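Local coordinates for glycoside hydrolase family 16 protein (Bacteroides ovatus, PDB 7KR6) that probably hydrolyses beta-glucosidic bonds inside glucan chains, as an endo-glucanase of glycoside hydrolase family 16, and here holds a fluorinated glucan-type ligand in its cleft, at residues 146-151 with 163-168; 181-186 with 215-220; 132-137 with 231-236. The protein carries 1 engineered substitution. One frame throughout, in Å; residues are numbered along the deposited sequence.

Contact 1: 146-151 with 163-168; sequences DIMAMG and KQVNTA. Engineered in segment 146-151: Ala149 (natural residue Glu). With G2F (2-deoxy-2-fluoro-alpha-D-glucopyranose), chain C.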
loop_
_atom_site.group_PDB
_atom_site.type_symbol
_atom_site.label_atom_id
_atom_site.label_comp_id
_atom_site.label_asym_id
_atom_site.label_seq_id
_atom_site.Cartn_x
_atom_site.Cartn_y
_atom_site.Cartn_z
ATOM N N ASP A 146 9.731 5.942 5.514
ATOM C CA ASP A 146 10.344 4.674 5.092
ATOM C C ASP A 146 11.088 4.989 3.806
ATOM O O ASP A 146 10.470 5.020 2.759
ATOM C CB ASP A 146 9.314 3.574 5.043
ATOM C CG ASP A 146 9.878 2.207 4.844
ATOM O OD1 ASP A 146 11.117 2.037 5.042
ATOM O OD2 ASP A 146 8.981 1.308 4.604
ATOM N N ILE A 147 12.402 5.214 3.907
ATOM C CA ILE A 147 13.195 5.655 2.738
ATOM C C ILE A 147 13.252 4.476 1.753
ATOM O O ILE A 147 12.970 4.644 0.558
ATOM C CB ILE A 147 14.602 6.133 3.125
ATOM C CG1 ILE A 147 14.554 7.363 4.032
ATOM C CG2 ILE A 147 15.424 6.404 1.881
ATOM C CD1 ILE A 147 15.866 7.696 4.658
ATOM N N MET A 148 13.592 3.323 2.284
ATOM C CA MET A 148 13.656 2.097 1.462
ATOM C C MET A 148 13.250 0.932 2.344
ATOM O O MET A 148 13.686 0.831 3.478
ATOM C CB MET A 148 15.085 1.913 0.937
ATOM C CG MET A 148 15.409 0.572 0.234
ATOM S SD MET A 148 15.681 -0.840 1.322
ATOM C CE MET A 148 17.270 -0.445 2.056
ATOM N N ALA A 149 12.447 0.044 1.774
ATOM C CA ALA A 149 12.208 -1.299 2.292
ATOM C C ALA A 149 12.165 -2.236 1.098
ATOM O O ALA A 149 11.707 -1.828 0.028
ATOM C CB ALA A 149 10.935 -1.362 3.056
ATOM N N MET A 150 12.662 -3.442 1.293
ATOM C CA MET A 150 12.444 -4.527 0.289
ATOM C C MET A 150 11.812 -5.701 1.010
ATOM O O MET A 150 11.785 -5.758 2.254
ATOM C CB MET A 150 13.755 -4.930 -0.380
ATOM C CG MET A 150 14.371 -3.785 -1.124
ATOM S SD MET A 150 15.714 -4.205 -2.230
ATOM C CE MET A 150 14.767 -4.786 -3.640
ATOM N N GLY A 151 11.266 -6.636 0.239
ATOM C CA GLY A 151 10.686 -7.849 0.848
ATOM C C GLY A 151 9.173 -7.905 0.722
ATOM O O GLY A 151 8.567 -8.831 1.295
ATOM N N LYS A 163 14.430 -6.506 -7.134
ATOM C CA LYS A 163 14.336 -5.161 -7.729
ATOM C C LYS A 163 13.239 -4.320 -7.080
ATOM O O LYS A 163 13.292 -3.086 -7.253
ATOM C CB LYS A 163 14.102 -5.228 -9.233
ATOM C CG LYS A 163 15.253 -5.878 -9.980
ATOM C CD LYS A 163 15.170 -5.710 -11.461
ATOM C CE LYS A 163 16.090 -6.665 -12.202
ATOM N NZ LYS A 163 15.839 -6.539 -13.661
ATOM N N GLN A 164 12.283 -4.919 -6.382
ATOM C CA GLN A 164 11.060 -4.196 -5.963
ATOM C C GLN A 164 11.312 -3.448 -4.655
ATOM O O GLN A 164 11.526 -4.091 -3.594
ATOM C CB GLN A 164 9.869 -5.128 -5.828
ATOM C CG GLN A 164 8.627 -4.312 -5.572
ATOM C CD GLN A 164 7.442 -5.197 -5.328
ATOM O OE1 GLN A 164 7.005 -5.908 -6.233
ATOM N NE2 GLN A 164 6.988 -5.179 -4.095
ATOM N N VAL A 165 11.218 -2.128 -4.733
ATOM C CA VAL A 165 11.437 -1.259 -3.567
ATOM C C VAL A 165 10.111 -0.615 -3.189
ATOM O O VAL A 165 9.348 -0.191 -4.070
ATOM C CB VAL A 165 12.485 -0.182 -3.856
ATOM C CG1 VAL A 165 12.626 0.753 -2.680
ATOM C CG2 VAL A 165 13.821 -0.805 -4.204
ATOM N N ASN A 166 9.921 -0.471 -1.896
ATOM C CA ASN A 166 8.755 0.190 -1.297
ATOM C C ASN A 166 9.257 1.421 -0.554
ATOM O O ASN A 166 10.283 1.315 0.113
ATOM C CB ASN A 166 8.054 -0.809 -0.387
ATOM C CG ASN A 166 7.098 -1.681 -1.192
ATOM O OD1 ASN A 166 7.512 -2.620 -1.920
ATOM N ND2 ASN A 166 5.818 -1.339 -1.107
ATOM N N THR A 167 8.603 2.530 -0.721
ATOM C CA THR A 167 8.889 3.730 0.093
ATOM C C THR A 167 7.540 4.231 0.620
ATOM O O THR A 167 6.500 4.032 -0.054
ATOM C CB THR A 167 9.685 4.735 -0.728
ATOM O OG1 THR A 167 9.984 5.858 0.116
ATOM C CG2 THR A 167 8.907 5.230 -1.925
ATOM N N ALA A 168 7.504 4.875 1.779
ATOM C CA ALA A 168 6.234 5.199 2.417
ATOM C C ALA A 168 6.399 6.347 3.409
ATOM O O ALA A 168 7.499 6.512 3.957
ATOM C CB ALA A 168 5.609 4.029 3.119
HETATM C C1 G2F C . 7.320 2.099 8.561
HETATM C C2 G2F C . 6.320 1.323 9.346
HETATM C C3 G2F C . 6.968 0.572 10.491
HETATM C C4 G2F C . 8.006 -0.354 9.908
HETATM C C5 G2F C . 9.042 0.548 9.167
HETATM C C6 G2F C . 10.245 -0.144 8.569
HETATM O O3 G2F C . 5.982 -0.128 11.241
HETATM O O4 G2F C . 8.594 -1.126 11.013
HETATM O O5 G2F C . 8.435 1.314 8.108
HETATM O O6 G2F C . 9.805 -1.284 7.741
HETATM F F2 G2F C . 5.269 2.205 9.742
HETATM O O HOH W 1 11.531 -6.795 -2.663
#
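Asp146 and Ala168 form an antiparallel hydrogen-bonded pair in the glycan-binding sheet of the family 16 jelly-roll fold. Asp146 N gives its proton to Ala168 O at 2.8 Å, and Ala168 N returns a bond to Asp146 O at 3.1 Å. A third donor joins them. Thr167 OG1 lies anti to the backbone N (chi1 -178°), which turns the hydroxyl toward strand 146-150, and it donates to Asp146 O at 2.8 Å. That carbonyl oxygen is thus gripped twice, by a backbone amide and by a side-chain hydroxyl. A second hydrogen-bonded pair follows at Ala149 and Asn166. Asn166 N to Ala149 O is nearly straight, with 168° at the hydrogen, while Ala149 N to Asn166 O is more bent.

Between the two pairs the register slips by one residue against strand 164-168, a beta bulge. On the other side of the strand Ile147 and Met148 both face Phe129 of strand 125-133, a classic bulge. Ala149 is an engineered residue, Glu in the natural sequence, and its methyl lies on the same face as Asp146, Asn166 and Ala168. Asp146 belongs to the glycan pocket. Its OD2 comes within 3.5 Å of ring oxygen O5 of the 2-fluoroglucose, a close approach rather than a bond. Asn61 ND2 hydrogen-bonds that sugar.

On the side of Val165 and Met150 the contacts are mostly apolar. Met148 and Val165 cross at about a right angle, with Met148 CG 4.0 Å from Val165 CG1. Phe217 of strand 215-221 also packs on Val165. The Met150 chain bends at its last torsion, and its methyl CE reaches over to Gln164 O at 3.3 Å.

Contact 2: 181-186 with 215-220; sequences QYYKAN and VKFHTF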
loop_
_atom_site.group_PDB
_atom_site.type_symbol
_atom_site.label_atom_id
_atom_site.label_comp_id
_atom_site.label_asym_id
_atom_site.label_seq_id
_atom_site.Cartn_x
_atom_site.Cartn_y
_atom_site.Cartn_z
ATOM N N GLN A 181 0.850 6.935 2.995
ATOM C CA GLN A 181 1.108 6.994 1.536
ATOM C C GLN A 181 2.205 6.005 1.205
ATOM O O GLN A 181 3.182 5.900 1.952
ATOM C CB GLN A 181 1.502 8.390 1.081
ATOM C CG GLN A 181 0.407 9.423 1.275
ATOM C CD GLN A 181 0.872 10.804 0.918
ATOM O OE1 GLN A 181 1.453 11.023 -0.135
ATOM N NE2 GLN A 181 0.602 11.771 1.783
ATOM N N TYR A 182 2.090 5.230 0.144
ATOM C CA TYR A 182 3.289 4.486 -0.318
ATOM C C TYR A 182 3.330 4.426 -1.839
ATOM O O TYR A 182 2.370 4.750 -2.545
ATOM C CB TYR A 182 3.429 3.082 0.291
ATOM C CG TYR A 182 2.560 1.983 -0.291
ATOM C CD1 TYR A 182 2.729 1.506 -1.586
ATOM C CD2 TYR A 182 1.639 1.333 0.506
ATOM C CE1 TYR A 182 1.955 0.466 -2.081
ATOM C CE2 TYR A 182 0.872 0.274 0.038
ATOM C CZ TYR A 182 1.020 -0.150 -1.264
ATOM O OH TYR A 182 0.269 -1.197 -1.713
ATOM N N TYR A 183 4.518 4.079 -2.276
ATOM C CA TYR A 183 4.921 3.859 -3.687
ATOM C C TYR A 183 5.711 2.561 -3.724
ATOM O O TYR A 183 6.580 2.318 -2.869
ATOM C CB TYR A 183 5.652 5.064 -4.252
ATOM C CG TYR A 183 6.278 4.867 -5.594
ATOM C CD1 TYR A 183 5.479 4.767 -6.719
ATOM C CD2 TYR A 183 7.637 4.669 -5.763
ATOM C CE1 TYR A 183 6.004 4.585 -7.988
ATOM C CE2 TYR A 183 8.174 4.546 -7.029
ATOM C CZ TYR A 183 7.368 4.498 -8.146
ATOM O OH TYR A 183 7.890 4.325 -9.413
ATOM N N LYS A 184 5.479 1.760 -4.766
ATOM C CA LYS A 184 6.202 0.512 -4.998
ATOM C C LYS A 184 6.497 0.438 -6.484
ATOM O O LYS A 184 5.598 0.671 -7.289
ATOM C CB LYS A 184 5.356 -0.721 -4.614
ATOM N N ALA A 185 7.725 0.094 -6.790
ATOM C CA ALA A 185 8.191 -0.122 -8.171
ATOM C C ALA A 185 9.507 -0.870 -8.137
ATOM O O ALA A 185 10.203 -0.847 -7.167
ATOM C CB ALA A 185 8.340 1.176 -8.859
ATOM N N ASN A 186 9.873 -1.433 -9.277
ATOM C CA ASN A 186 11.232 -1.950 -9.543
ATOM C C ASN A 186 12.178 -0.809 -9.928
ATOM O O ASN A 186 11.785 0.221 -10.569
ATOM C CB ASN A 186 11.318 -2.976 -10.673
ATOM C CG ASN A 186 10.531 -4.230 -10.424
ATOM O OD1 ASN A 186 10.305 -4.636 -9.295
ATOM N ND2 ASN A 186 10.207 -4.926 -11.510
ATOM N N VAL A 215 19.526 7.836 -8.917
ATOM C CA VAL A 215 18.384 7.939 -9.844
ATOM C C VAL A 215 17.133 8.208 -8.994
ATOM O O VAL A 215 16.808 7.356 -8.125
ATOM C CB VAL A 215 18.251 6.679 -10.718
ATOM C CG1 VAL A 215 17.069 6.767 -11.653
ATOM C CG2 VAL A 215 19.533 6.432 -11.510
ATOM N N LYS A 216 16.447 9.297 -9.251
ATOM C CA LYS A 216 15.264 9.674 -8.449
ATOM C C LYS A 216 14.202 8.593 -8.664
ATOM O O LYS A 216 13.901 8.187 -9.828
ATOM C CB LYS A 216 14.863 11.105 -8.769
ATOM C CG LYS A 216 15.932 12.102 -8.318
ATOM C CD LYS A 216 15.582 13.533 -8.520
ATOM C CE LYS A 216 16.684 14.392 -7.938
ATOM N NZ LYS A 216 16.334 15.816 -8.064
ATOM N N PHE A 217 13.671 8.108 -7.545
ATOM C CA PHE A 217 12.717 6.974 -7.445
ATOM C C PHE A 217 11.291 7.460 -7.185
ATOM O O PHE A 217 10.365 7.038 -7.899
ATOM C CB PHE A 217 13.187 6.029 -6.363
ATOM C CG PHE A 217 12.361 4.790 -6.184
ATOM C CD1 PHE A 217 12.362 3.797 -7.150
ATOM C CD2 PHE A 217 11.572 4.626 -5.045
ATOM C CE1 PHE A 217 11.641 2.631 -6.956
ATOM C CE2 PHE A 217 10.850 3.460 -4.867
ATOM C CZ PHE A 217 10.881 2.469 -5.818
ATOM N N HIS A 218 11.081 8.360 -6.228
ATOM C CA HIS A 218 9.718 8.848 -5.902
ATOM C C HIS A 218 9.808 10.149 -5.096
ATOM O O HIS A 218 10.794 10.303 -4.351
ATOM C CB HIS A 218 8.916 7.803 -5.127
ATOM C CG HIS A 218 7.497 8.194 -4.989
ATOM N ND1 HIS A 218 6.661 8.317 -6.072
ATOM C CD2 HIS A 218 6.756 8.480 -3.905
ATOM C CE1 HIS A 218 5.463 8.683 -5.643
ATOM N NE2 HIS A 218 5.499 8.798 -4.323
ATOM N N THR A 219 8.796 11.000 -5.228
ATOM C CA THR A 219 8.638 12.222 -4.397
ATOM C C THR A 219 7.258 12.152 -3.713
ATOM O O THR A 219 6.231 11.954 -4.416
ATOM C CB THR A 219 8.802 13.487 -5.250
ATOM O OG1 THR A 219 10.109 13.494 -5.817
ATOM C CG2 THR A 219 8.543 14.741 -4.443
ATOM N N PHE A 220 7.261 12.391 -2.393
ATOM C CA PHE A 220 6.052 12.699 -1.606
ATOM C C PHE A 220 5.985 14.207 -1.385
ATOM O O PHE A 220 6.963 14.820 -0.955
ATOM C CB PHE A 220 6.073 11.975 -0.264
ATOM C CG PHE A 220 6.142 10.478 -0.318
ATOM C CD1 PHE A 220 4.990 9.749 -0.556
ATOM C CD2 PHE A 220 7.325 9.816 -0.074
ATOM C CE1 PHE A 220 5.012 8.372 -0.574
ATOM C CE2 PHE A 220 7.346 8.429 -0.092
ATOM C CZ PHE A 220 6.189 7.723 -0.314
HETATM O O HOH W 2 10.426 5.206 -9.923
#
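Phe217 and His218 meet Tyr183 in an aromatic cluster between strands 215-220 and 181-186. The strands run roughly antiparallel, and the axes of these short segments come within 8.3 Å. No direct hydrogen bond joins them. They face each other through side chains, as in the beta-sandwich of the family 16 jelly roll.

Phe217 comes first. The edge of Tyr183 points at its face in a T-shaped contact, with ring planes at 66°. Tyr183 CE2 stands over the rim of that face. Ala185 O approaches the Phe217 ring at its edge, 3.6 Å from CZ. The backbone of Phe217 takes part too: a water donates to both Phe217 O and Tyr183 OH. Glu179 of the second subunit also bonds to that hydroxyl.

Phe217 and His218 both face Ile210, a classic beta bulge. His218 can therefore turn toward strand 181-186 directly after Phe217. Its CG is anti to the backbone N (chi1 -171°), which brings the imidazole across the Tyr183 side chain, face to face with its ring. The two rings form an offset stack with centroids 4.3 Å apart and planes at 11°. The offset brings Tyr183 CB over the centre of the imidazole, a CH-pi contact 3.6 Å from its centroid.

Phe220 ends the row. His218 CD2 lies over the centre of its face. Gln181 passes its edge in the opposite direction, the amide steeply inclined to the ring, while Gln181 NE2 bonds to Tyr171 OH. Residues 181-184 also pair with a strand of the second subunit. The side-chain amide oxygen Gln181 OE1 stops 3.8 Å from Phe220 CD1.

Contact 3: 132-137 with 231-236; sequences MGDNDK and NFYILF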
loop_
_atom_site.group_PDB
_atom_site.type_symbol
_atom_site.label_atom_id
_atom_site.label_comp_id
_atom_site.label_asym_id
_atom_site.label_seq_id
_atom_site.Cartn_x
_atom_site.Cartn_y
_atom_site.Cartn_z
ATOM N N MET A 132 12.065 8.303 12.117
ATOM C CA MET A 132 10.842 8.741 12.839
ATOM C C MET A 132 11.119 10.055 13.543
ATOM O O MET A 132 12.280 10.378 13.786
ATOM C CB MET A 132 10.341 7.733 13.870
ATOM C CG MET A 132 9.686 6.483 13.255
ATOM S SD MET A 132 8.887 5.360 14.407
ATOM C CE MET A 132 10.267 4.440 15.048
ATOM N N GLY A 133 10.055 10.765 13.863
ATOM C CA GLY A 133 10.184 12.042 14.577
ATOM C C GLY A 133 10.830 11.873 15.938
ATOM O O GLY A 133 10.477 10.992 16.698
ATOM N N ASP A 134 11.804 12.732 16.221
ATOM C CA ASP A 134 12.624 12.715 17.472
ATOM C C ASP A 134 11.848 13.465 18.562
ATOM O O ASP A 134 12.270 14.581 18.926
ATOM C CB ASP A 134 13.999 13.282 17.156
ATOM C CG ASP A 134 15.015 13.130 18.278
ATOM O OD1 ASP A 134 14.947 12.115 18.978
ATOM O OD2 ASP A 134 15.834 14.078 18.458
ATOM N N ASN A 135 10.727 12.914 18.987
ATOM C CA ASN A 135 9.823 13.509 20.001
ATOM C C ASN A 135 9.269 12.335 20.786
ATOM O O ASN A 135 9.578 11.177 20.431
ATOM C CB ASN A 135 8.781 14.396 19.312
ATOM C CG ASN A 135 7.968 13.621 18.299
ATOM O OD1 ASN A 135 7.332 12.654 18.655
ATOM N ND2 ASN A 135 7.982 14.053 17.046
ATOM N N ASP A 136 8.383 12.597 21.730
ATOM C CA ASP A 136 7.835 11.510 22.561
ATOM C C ASP A 136 6.396 11.186 22.154
ATOM O O ASP A 136 5.708 10.503 22.939
ATOM C CB ASP A 136 8.003 11.852 24.042
ATOM C CG ASP A 136 9.437 11.663 24.517
ATOM O OD1 ASP A 136 10.137 10.692 24.037
ATOM O OD2 ASP A 136 9.850 12.477 25.362
ATOM N N LYS A 137 5.979 11.513 20.923
ATOM C CA LYS A 137 4.646 11.087 20.432
ATOM C C LYS A 137 4.728 9.622 20.021
ATOM O O LYS A 137 5.789 9.223 19.597
ATOM C CB LYS A 137 4.178 11.985 19.295
ATOM C CG LYS A 137 4.112 13.448 19.694
ATOM C CD LYS A 137 3.421 14.300 18.702
ATOM C CE LYS A 137 2.923 15.604 19.286
ATOM N NZ LYS A 137 3.865 16.705 18.968
ATOM N N ASN A 231 12.693 17.689 13.662
ATOM C CA ASN A 231 13.783 16.707 13.681
ATOM C C ASN A 231 13.243 15.279 13.609
ATOM O O ASN A 231 12.298 14.899 14.359
ATOM C CB ASN A 231 14.640 16.850 14.925
ATOM C CG ASN A 231 15.410 18.148 14.943
ATOM O OD1 ASN A 231 15.625 18.789 13.919
ATOM N ND2 ASN A 231 15.791 18.555 16.151
ATOM N N PHE A 232 13.953 14.478 12.815
ATOM C CA PHE A 232 13.749 13.010 12.707
ATOM C C PHE A 232 15.075 12.331 13.007
ATOM O O PHE A 232 16.109 12.839 12.565
ATOM C CB PHE A 232 13.251 12.657 11.304
ATOM C CG PHE A 232 11.764 12.709 11.081
ATOM C CD1 PHE A 232 11.049 13.891 11.238
ATOM C CD2 PHE A 232 11.061 11.589 10.657
ATOM C CE1 PHE A 232 9.677 13.936 10.999
ATOM C CE2 PHE A 232 9.694 11.638 10.456
ATOM C CZ PHE A 232 9.005 12.813 10.576
ATOM N N TYR A 233 15.022 11.184 13.677
ATOM C CA TYR A 233 16.177 10.281 13.859
ATOM C C TYR A 233 16.101 9.089 12.894
ATOM O O TYR A 233 15.115 8.935 12.150
ATOM C CB TYR A 233 16.205 9.790 15.297
ATOM C CG TYR A 233 15.033 8.962 15.749
ATOM C CD1 TYR A 233 15.004 7.573 15.569
ATOM C CD2 TYR A 233 13.937 9.522 16.363
ATOM C CE1 TYR A 233 13.956 6.790 16.026
ATOM C CE2 TYR A 233 12.889 8.752 16.824
ATOM C CZ TYR A 233 12.873 7.375 16.632
ATOM O OH TYR A 233 11.855 6.614 17.095
ATOM N N ILE A 234 17.170 8.327 12.902
ATOM C CA ILE A 234 17.460 7.302 11.856
ATOM C C ILE A 234 17.299 5.926 12.450
ATOM O O ILE A 234 17.684 5.690 13.619
ATOM C CB ILE A 234 18.863 7.521 11.267
ATOM C CG1 ILE A 234 19.059 8.931 10.739
ATOM C CG2 ILE A 234 19.178 6.487 10.191
ATOM C CD1 ILE A 234 20.510 9.388 10.646
ATOM N N LEU A 235 16.762 5.012 11.643
ATOM C CA LEU A 235 16.679 3.596 12.000
ATOM C C LEU A 235 17.156 2.732 10.846
ATOM O O LEU A 235 16.995 3.121 9.668
ATOM C CB LEU A 235 15.266 3.138 12.356
ATOM C CG LEU A 235 14.563 3.932 13.453
ATOM C CD1 LEU A 235 13.646 4.978 12.860
ATOM C CD2 LEU A 235 13.806 3.002 14.345
ATOM N N PHE A 236 17.752 1.595 11.232
ATOM C CA PHE A 236 18.058 0.459 10.310
ATOM C C PHE A 236 17.603 -0.824 10.974
ATOM O O PHE A 236 17.819 -1.021 12.180
ATOM C CB PHE A 236 19.550 0.318 10.002
ATOM C CG PHE A 236 20.202 1.469 9.276
ATOM C CD1 PHE A 236 20.168 1.609 7.903
ATOM C CD2 PHE A 236 20.916 2.404 10.015
ATOM C CE1 PHE A 236 20.835 2.653 7.272
ATOM C CE2 PHE A 236 21.517 3.484 9.395
ATOM C CZ PHE A 236 21.487 3.604 8.024
HETATM O O HOH W 3 9.793 8.384 17.623
HETATM O O HOH W 4 14.913 16.734 18.488
HETATM O O HOH W 5 10.684 16.069 16.388
#
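Met132 and Tyr233 form an antiparallel hydrogen-bonded pair at the end of strand 125-133, in the glycan-binding sheet of the jelly roll. Tyr233 N donates to Met132 O at 2.9 Å. Met132 N donates back to Tyr233 O, from a position tilted out of the carbonyl plane. Two residues on, past the non-hydrogen-bonded pair of Gly133 and Phe232, Asp134 N bonds to Asn231 O at 2.9 Å, nearly straight at 175°.

The side chains of Met132 and Tyr233 lie side by side and point the same way. Tyr233 CG sits between its backbone N and carbonyl carbon (chi1 63°), which folds the ring over Met132 O. Met132 CE touches Tyr233 OH at 3.4 Å and Leu235 CD2 at 3.9 Å. Met132 also touches a bound glucose, so Tyr233 and Leu235 probably help to place a pocket residue. Gly133 CA lies over the face of Phe232 in a CH-pi contact, 3.8 Å from the ring centroid.

Beyond this, Asp134 is the centre of an inverse gamma turn. Ser106 and Gly103 of strand 93-107 hold its carboxylate. A water links Asp134 OD2 to Asn231 ND2. Another donates to Gly133 O and lies 2.8 Å from Tyr233 OH, in the plane of the ring.

In the fold
Contacts 1 and 3 are buried and hold neighbouring strands of the glycan-binding sheet. Strands 125-133 and 144-150 are adjacent, and each contact supplies one pocket residue, Asp146 or Met132. Both are joined by backbone hydrogen bonds, with more aromatic packing in contact 3. Contact 3 lies where its ladder gives way to a turn, and waters enter there. Contact 2 is only partly buried, with centre about 15 Å from that of the chain, against about 8 Å for contact 1. It joins facing strands by aromatic packing and meets the second subunit. Contacts 1 and 2 touch through neighbouring strands 164-171 and 179-186, with a probable bond from Val165 N to Ala185 O at 2.9 Å. Contact 3 touches neither.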